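Local coordinates for protein titin (Homo sapiens, PDB 1WAA) that forms part of titin, the giant elastic protein of muscle, here as one I-set immunoglobulin domain that probably resists unfolding when the filament is stretched, at residues 7-12 with 26-31; 15-20 with 65-70; 70-75 with 88-93. All blocks are in the same frame, centred on the assembly; numbering follows the deposited sequence.

Contact 1. Residues 7-12 with 26-31. Unlike the reference sequence in segment 7-12: Glu7 (reference Lys). With ZN (zinc ion), chain Q.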
# COMPACT_ATOMS: atom_id res chain seq x y z
N GLU F 7 5.11 10.95 16.25
CA GLU F 7 6.16 10.75 17.23
C GLU F 7 7.00 9.54 16.85
O GLU F 7 6.64 8.79 15.96
CB GLU F 7 5.53 10.56 18.59
CG GLU F 7 4.83 11.83 19.11
CD GLU F 7 4.04 11.60 20.41
OE1 GLU F 7 3.80 12.59 21.13
OE2 GLU F 7 3.66 10.43 20.70
N VAL F 8 8.15 9.40 17.51
CA VAL F 8 9.05 8.27 17.32
C VAL F 8 8.74 7.27 18.44
O VAL F 8 8.86 7.60 19.64
CB VAL F 8 10.54 8.69 17.46
CG1 VAL F 8 11.43 7.49 17.37
CG2 VAL F 8 10.91 9.74 16.42
N GLU F 9 8.31 6.08 18.03
CA GLU F 9 8.03 5.00 18.95
C GLU F 9 9.30 4.18 19.22
O GLU F 9 9.53 3.73 20.34
CB GLU F 9 6.91 4.11 18.39
CG GLU F 9 5.49 4.70 18.61
CD GLU F 9 4.35 3.68 18.37
OE1 GLU F 9 3.18 4.01 18.69
OE2 GLU F 9 4.63 2.56 17.88
N LYS F 10 10.13 4.02 18.20
CA LYS F 10 11.41 3.33 18.37
C LYS F 10 12.43 4.07 17.55
O LYS F 10 12.30 4.15 16.32
CB LYS F 10 11.35 1.86 17.92
CG LYS F 10 10.25 1.08 18.59
CD LYS F 10 10.44 -0.43 18.50
CE LYS F 10 9.32 -1.16 19.25
NZ LYS F 10 7.98 -0.75 18.74
N PRO F 11 13.42 4.67 18.23
CA PRO F 11 14.43 5.50 17.55
C PRO F 11 15.44 4.68 16.76
O PRO F 11 15.56 3.46 16.96
CB PRO F 11 15.12 6.25 18.72
CG PRO F 11 14.96 5.35 19.91
CD PRO F 11 13.60 4.66 19.70
N LEU F 12 16.13 5.36 15.85
CA LEU F 12 17.28 4.81 15.15
C LEU F 12 18.32 4.32 16.16
O LEU F 12 18.55 4.97 17.18
CB LEU F 12 17.88 5.95 14.32
CG LEU F 12 17.70 6.10 12.79
CD1 LEU F 12 16.71 5.16 12.19
CD2 LEU F 12 17.44 7.55 12.34
N GLU F 26 16.51 1.51 11.01
CA GLU F 26 15.09 1.22 11.25
C GLU F 26 14.57 2.18 12.30
O GLU F 26 15.14 2.31 13.41
CB GLU F 26 14.92 -0.25 11.67
CG GLU F 26 13.47 -0.70 11.98
CD GLU F 26 13.41 -1.76 13.04
OE1 GLU F 26 12.29 -2.15 13.37
OE2 GLU F 26 14.45 -2.16 13.58
N ILE F 27 13.48 2.84 11.95
CA ILE F 27 12.79 3.72 12.88
C ILE F 27 11.31 3.39 12.80
O ILE F 27 10.81 3.08 11.72
CB ILE F 27 13.10 5.21 12.60
CG1 ILE F 27 12.45 6.10 13.67
CG2 ILE F 27 12.72 5.59 11.16
CD1 ILE F 27 12.62 7.61 13.44
N GLU F 28 10.63 3.44 13.94
CA GLU F 28 9.21 3.16 14.00
C GLU F 28 8.55 4.47 14.43
O GLU F 28 8.93 5.06 15.47
CB GLU F 28 8.95 2.06 15.01
CG GLU F 28 7.46 1.77 15.26
CD GLU F 28 7.01 0.46 14.62
OE1 GLU F 28 7.42 0.19 13.47
OE2 GLU F 28 6.27 -0.31 15.28
N LEU F 29 7.56 4.91 13.64
CA LEU F 29 6.77 6.10 13.97
C LEU F 29 5.45 5.74 14.66
O LEU F 29 5.06 4.59 14.72
CB LEU F 29 6.50 6.92 12.71
CG LEU F 29 7.72 7.27 11.87
CD1 LEU F 29 7.31 8.17 10.70
CD2 LEU F 29 8.75 7.98 12.76
N SER F 30 4.78 6.75 15.22
CA SER F 30 3.51 6.53 15.87
C SER F 30 2.35 6.29 14.93
O SER F 30 1.27 5.92 15.39
CB SER F 30 3.15 7.74 16.74
OG SER F 30 3.19 8.93 15.99
N GLU F 31 2.53 6.54 13.64
CA GLU F 31 1.44 6.37 12.67
C GLU F 31 1.98 5.79 11.37
O GLU F 31 3.11 6.08 10.99
CB GLU F 31 0.77 7.72 12.34
CG GLU F 31 0.31 8.55 13.54
CD GLU F 31 -0.89 7.95 14.26
OE1 GLU F 31 -1.76 7.29 13.63
ZN ZN Q . 12.67 -3.59 14.77
O HOH W 1 14.80 1.10 15.86
O HOH W 2 11.90 -2.58 16.49
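Val8 and Leu29, with Lys10 and Glu28, pair the short N-terminal edge strand antiparallel with strand 23-29, the A-B pairing of this immunoglobulin sandwich, and a classic beta bulge interrupts it. Glu9 and Lys10 both face Glu28, whose O accepts two amides from one face of its carbonyl plane, Glu9 N at 2.8 Å and Lys10 N at 3.2 Å. The return bond from Glu28 N to Lys10 O is nearly straight (172°).

On the inner side, Val8 meets Ile27 at about a right angle, CG2 against CD1, while Leu12 CD1 lies 3.6 Å from Ile27 CB; Phe77 covers Leu12 and Ile27. On the other side, the Lys10 and Glu28 side chains run side by side in the same direction with their CB atoms touching. Lys10 NZ and Glu28 OE2 make a long salt bridge, 3.9 Å; Lys59 is the stronger partner of that carboxylate. Farther on, Glu26 binds a zinc ion shared with another chain of the assembly. At the opposite end, the Ser30 hydroxyl, set between its own backbone N and carbonyl carbon (chi1 54°), accepts Glu7 N at OG over 2.8 Å.

Contact 2. Residues 15-20 with 65-70. With ZN (zinc ion), chain B.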
# COMPACT_ATOMS: atom_id res chain seq x y z
N VAL F 15 24.87 1.95 13.91
CA VAL F 15 25.30 0.78 13.14
C VAL F 15 26.79 0.91 12.87
O VAL F 15 27.27 2.00 12.54
CB VAL F 15 24.56 0.67 11.78
CG1 VAL F 15 24.96 -0.59 11.01
CG2 VAL F 15 23.02 0.73 11.97
N GLU F 16 27.54 -0.17 13.06
CA GLU F 16 28.91 -0.21 12.55
C GLU F 16 29.16 -1.37 11.58
O GLU F 16 28.72 -2.49 11.84
CB GLU F 16 29.92 -0.16 13.68
CG GLU F 16 30.06 -1.41 14.51
CD GLU F 16 31.21 -1.32 15.48
OE1 GLU F 16 32.11 -2.19 15.44
OE2 GLU F 16 31.22 -0.36 16.29
N VAL F 17 29.83 -1.09 10.45
CA VAL F 17 30.02 -2.08 9.38
C VAL F 17 31.41 -1.96 8.78
O VAL F 17 32.01 -0.88 8.86
CB VAL F 17 28.96 -1.97 8.24
CG1 VAL F 17 27.59 -2.44 8.72
CG2 VAL F 17 28.87 -0.58 7.69
N PHE F 18 31.95 -3.05 8.22
CA PHE F 18 33.23 -2.99 7.51
C PHE F 18 32.97 -2.44 6.12
O PHE F 18 31.86 -2.56 5.65
CB PHE F 18 33.89 -4.38 7.43
CG PHE F 18 34.38 -4.89 8.76
CD1 PHE F 18 33.54 -5.68 9.57
CD2 PHE F 18 35.64 -4.56 9.24
CE1 PHE F 18 33.99 -6.14 10.82
CE2 PHE F 18 36.09 -5.01 10.48
CZ PHE F 18 35.25 -5.81 11.27
N VAL F 19 33.95 -1.82 5.48
CA VAL F 19 33.70 -1.25 4.16
C VAL F 19 33.27 -2.37 3.21
O VAL F 19 33.78 -3.50 3.28
CB VAL F 19 34.89 -0.44 3.54
CG1 VAL F 19 35.72 0.30 4.59
CG2 VAL F 19 35.74 -1.29 2.72
N GLY F 20 32.32 -2.06 2.32
CA GLY F 20 31.88 -3.03 1.35
C GLY F 20 30.66 -3.76 1.85
O GLY F 20 29.93 -4.36 1.04
N HIS F 65 24.11 -0.26 0.89
CA HIS F 65 25.03 -1.31 0.43
C HIS F 65 26.40 -0.74 0.14
O HIS F 65 26.54 0.44 -0.20
CB HIS F 65 24.53 -1.98 -0.86
CG HIS F 65 23.26 -2.74 -0.68
ND1 HIS F 65 23.15 -3.83 0.16
CD2 HIS F 65 22.03 -2.58 -1.22
CE1 HIS F 65 21.92 -4.30 0.13
NE2 HIS F 65 21.22 -3.56 -0.71
N ASN F 66 27.41 -1.60 0.21
CA ASN F 66 28.73 -1.24 -0.22
C ASN F 66 29.22 0.03 0.50
O ASN F 66 29.77 0.94 -0.11
CB ASN F 66 28.74 -1.09 -1.76
CG ASN F 66 30.15 -1.16 -2.37
OD1 ASN F 66 31.08 -1.76 -1.80
ND2 ASN F 66 30.31 -0.55 -3.52
N CYS F 67 29.03 0.09 1.81
CA CYS F 67 29.45 1.22 2.61
C CYS F 67 30.93 1.54 2.45
O CYS F 67 31.77 0.63 2.43
CB CYS F 67 29.14 0.98 4.08
SG CYS F 67 27.34 1.07 4.38
N GLN F 68 31.24 2.82 2.34
CA GLN F 68 32.63 3.26 2.21
C GLN F 68 33.04 4.12 3.41
O GLN F 68 32.18 4.56 4.18
CB GLN F 68 32.85 4.00 0.88
CG GLN F 68 32.58 3.16 -0.39
CD GLN F 68 33.32 1.83 -0.46
OE1 GLN F 68 32.73 0.80 -0.80
NE2 GLN F 68 34.62 1.85 -0.15
N LEU F 69 34.35 4.33 3.60
CA LEU F 69 34.85 5.05 4.79
C LEU F 69 34.31 6.46 4.88
O LEU F 69 34.00 6.93 5.97
CB LEU F 69 36.36 5.11 4.81
CG LEU F 69 37.14 3.95 5.45
CD1 LEU F 69 38.64 4.27 5.30
CD2 LEU F 69 36.77 3.70 6.93
N GLY F 70 34.23 7.13 3.73
CA GLY F 70 33.64 8.46 3.64
C GLY F 70 32.22 8.60 4.15
O GLY F 70 31.76 9.71 4.36
ZN ZN B . 19.29 -4.06 -1.12
O HOH W 3 27.31 -4.58 0.75
O HOH W 4 19.46 -5.04 -2.95
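Gly20 and Cys67 join the end of edge strand 15-18, the A' strand of the immunoglobulin fold, to the loop between strands 59-64 and 73-79, the E-F loop. The two segments cross steeply, their touching parts 115° apart, so they meet at one main backbone bond without strand pairing. Gly20 N donates to Cys67 O at 2.7 Å, from within the plane of that carbonyl. The same oxygen lies 3.2 Å from Val19 CA, so it takes both the amide N-H and a weaker C-H contact.

Gly20 adopts a turn conformation (phi 94°, psi -19°) in which a CB would be pressed against the carbonyl oxygen before it. Its own O is bridged to the loop by a water, which donates to Gly20 O at 2.6 Å and accepts from Asn66 N at 3.0 Å.

Two apolar contacts accompany the backbone bond. With CG1 anti to the carbonyl carbon, Val17 has CG2 between its backbone N and carbonyl carbon, and this branch meets Cys67 at CB (3.9 Å) and SG. Val19 lays CG1 against Leu69 CG at 4.0 Å, the two side chains crossing at a slant. Val90 of strand 82-91 packs on both Val19 and Cys67, placing the seam beside the A'-G pair of strands.

His65, turned from strand 15-18, binds a zinc ion through NE2 at 2.0 Å; Glu52, a water and an acidic side chain of another chain of the assembly also coordinate it. The loop offers a carbonyl directly and an amide through water to the turn after the strand, while its histidine serves the metal. The polar part of the join is main-chain and therefore probably tolerant of side-chain identity apart from Gly20, with valine, cysteine and leucine side chains packed beside it.

Contact 3. Residues 70-75 with 88-93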
# COMPACT_ATOMS: atom_id res chain seq x y z
N GLY F 70 34.23 7.13 3.73
CA GLY F 70 33.64 8.46 3.64
C GLY F 70 32.22 8.60 4.15
O GLY F 70 31.76 9.71 4.36
N MET F 71 31.52 7.48 4.38
CA MET F 71 30.13 7.53 4.81
C MET F 71 29.95 7.62 6.32
O MET F 71 28.82 7.84 6.79
CB MET F 71 29.33 6.35 4.24
CG MET F 71 29.03 6.49 2.75
SD MET F 71 28.59 4.92 1.98
CE MET F 71 26.97 4.65 2.69
N THR F 72 31.04 7.47 7.07
CA THR F 72 31.00 7.59 8.53
C THR F 72 30.44 8.94 8.97
O THR F 72 30.95 10.00 8.58
CB THR F 72 32.39 7.33 9.15
OG1 THR F 72 32.79 5.99 8.87
CG2 THR F 72 32.35 7.50 10.67
N GLY F 73 29.41 8.90 9.81
CA GLY F 73 28.70 10.11 10.20
C GLY F 73 27.28 9.85 10.66
O GLY F 73 26.87 8.71 10.87
N GLU F 74 26.52 10.92 10.80
CA GLU F 74 25.18 10.81 11.37
C GLU F 74 24.13 10.51 10.30
O GLU F 74 24.00 11.27 9.32
CB GLU F 74 24.82 12.11 12.07
CG GLU F 74 23.37 12.23 12.48
CD GLU F 74 23.18 13.37 13.46
OE1 GLU F 74 23.41 13.14 14.67
OE2 GLU F 74 22.85 14.50 13.04
N VAL F 75 23.37 9.43 10.52
CA VAL F 75 22.18 9.09 9.71
C VAL F 75 20.95 9.68 10.45
O VAL F 75 20.74 9.41 11.62
CB VAL F 75 22.04 7.56 9.52
CG1 VAL F 75 20.67 7.18 8.92
CG2 VAL F 75 23.22 7.03 8.64
N LEU F 88 26.48 6.09 11.96
CA LEU F 88 27.03 5.07 11.08
C LEU F 88 28.54 5.11 11.20
O LEU F 88 29.15 6.15 10.97
CB LEU F 88 26.67 5.40 9.64
CG LEU F 88 26.62 4.35 8.52
CD1 LEU F 88 27.23 4.92 7.28
CD2 LEU F 88 27.20 2.96 8.86
N LYS F 89 29.13 3.98 11.57
CA LYS F 89 30.57 3.86 11.64
C LYS F 89 31.01 2.82 10.61
O LYS F 89 30.57 1.67 10.68
CB LYS F 89 31.04 3.48 13.06
CG LYS F 89 32.55 3.09 13.10
CD LYS F 89 33.20 3.22 14.47
CE LYS F 89 32.64 2.25 15.48
NZ LYS F 89 33.68 1.84 16.49
N VAL F 90 31.84 3.23 9.65
CA VAL F 90 32.40 2.31 8.65
C VAL F 90 33.86 1.99 9.03
O VAL F 90 34.70 2.90 9.19
CB VAL F 90 32.24 2.84 7.18
CG1 VAL F 90 32.83 1.87 6.16
CG2 VAL F 90 30.77 3.14 6.85
N LYS F 91 34.16 0.71 9.21
CA LYS F 91 35.50 0.31 9.68
C LYS F 91 36.30 -0.33 8.56
O LYS F 91 35.73 -0.90 7.64
CB LYS F 91 35.42 -0.70 10.82
CG LYS F 91 34.45 -0.34 11.92
CD LYS F 91 34.43 -1.39 13.03
CE LYS F 91 33.36 -2.45 12.76
NZ LYS F 91 33.55 -3.67 13.61
N GLU F 92 37.62 -0.23 8.66
CA GLU F 92 38.54 -0.94 7.76
C GLU F 92 39.04 -2.21 8.44
O GLU F 92 39.50 -2.17 9.59
CB GLU F 92 39.70 -0.03 7.40
CG GLU F 92 40.03 -0.08 5.95
CD GLU F 92 41.00 1.01 5.55
OE1 GLU F 92 42.18 0.96 5.99
OE2 GLU F 92 40.58 1.90 4.78
N LEU F 93 38.94 -3.33 7.73
CA LEU F 93 39.33 -4.65 8.24
C LEU F 93 40.77 -4.79 8.76
O LEU F 93 41.47 -3.80 8.99
CB LEU F 93 39.08 -5.72 7.17
CG LEU F 93 38.14 -6.87 7.52
CD1 LEU F 93 36.81 -6.63 6.89
CD2 LEU F 93 38.72 -8.18 7.00
O HOH W 5 35.81 5.99 9.53
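Thr72 and Val90 cross at a slant, the threonine hydroxyl turned to the valine amide where the F-G hairpin (strands 73-79 and 82-91) opens at the end remote from its turn. Thr72 holds OG1 beside its own backbone N and anti to the carbonyl carbon (chi1 -63°), which lets OG1 accept Val90 N at 3.0 Å while CG2 rests 3.5 Å from Leu88 O. The hydroxyl thus takes the amide that a further backbone carbonyl would meet in a longer ladder.

Next to it, Gly73 and Leu88 form an antiparallel hydrogen-bonded pair: Gly73 N to Leu88 O at 3.0 Å and Leu88 N to Gly73 O at 2.9 Å. On the buried side, Leu88 sets its CB against Val75 CG2, the side chains crossing obliquely, and sends CD1 to within 3.4 Å of Met71 O and 4.0 Å of Met71 CB. Phe25 lies under Leu88 and Val75, on the facing sheet.

Were Thr72 an alanine, Val90 N would probably be left without its acceptor from this segment and a gap would probably open beside Leu88 O. A side-chain oxygen thus continues the backbone ladder by one bond, while Leu88 packs on Val75 and Met71.

Overall arrangement
From the N terminus the chain enters contact 1 at residues 7-12, crosses to the other sheet through residues 15-20, and returns along strand 23-29 to close the first loop at 26-31. Contact 2 opens at 15-20, inside that loop, and closes only at 65-70, so contacts 1 and 2 cross along the sequence. Contact 3 starts at Gly70, which it shares with contact 2, and closes the last hairpin at 88-93, in series with both. Contacts 2 and 3 lie together, centres about 6 Å apart, joined where strand 15-18 runs parallel to strand 82-91 and by the Glu16-Lys91 salt bridge. Contact 1 lies across the chain's centre, its centre about 24 Å from that of contact 2.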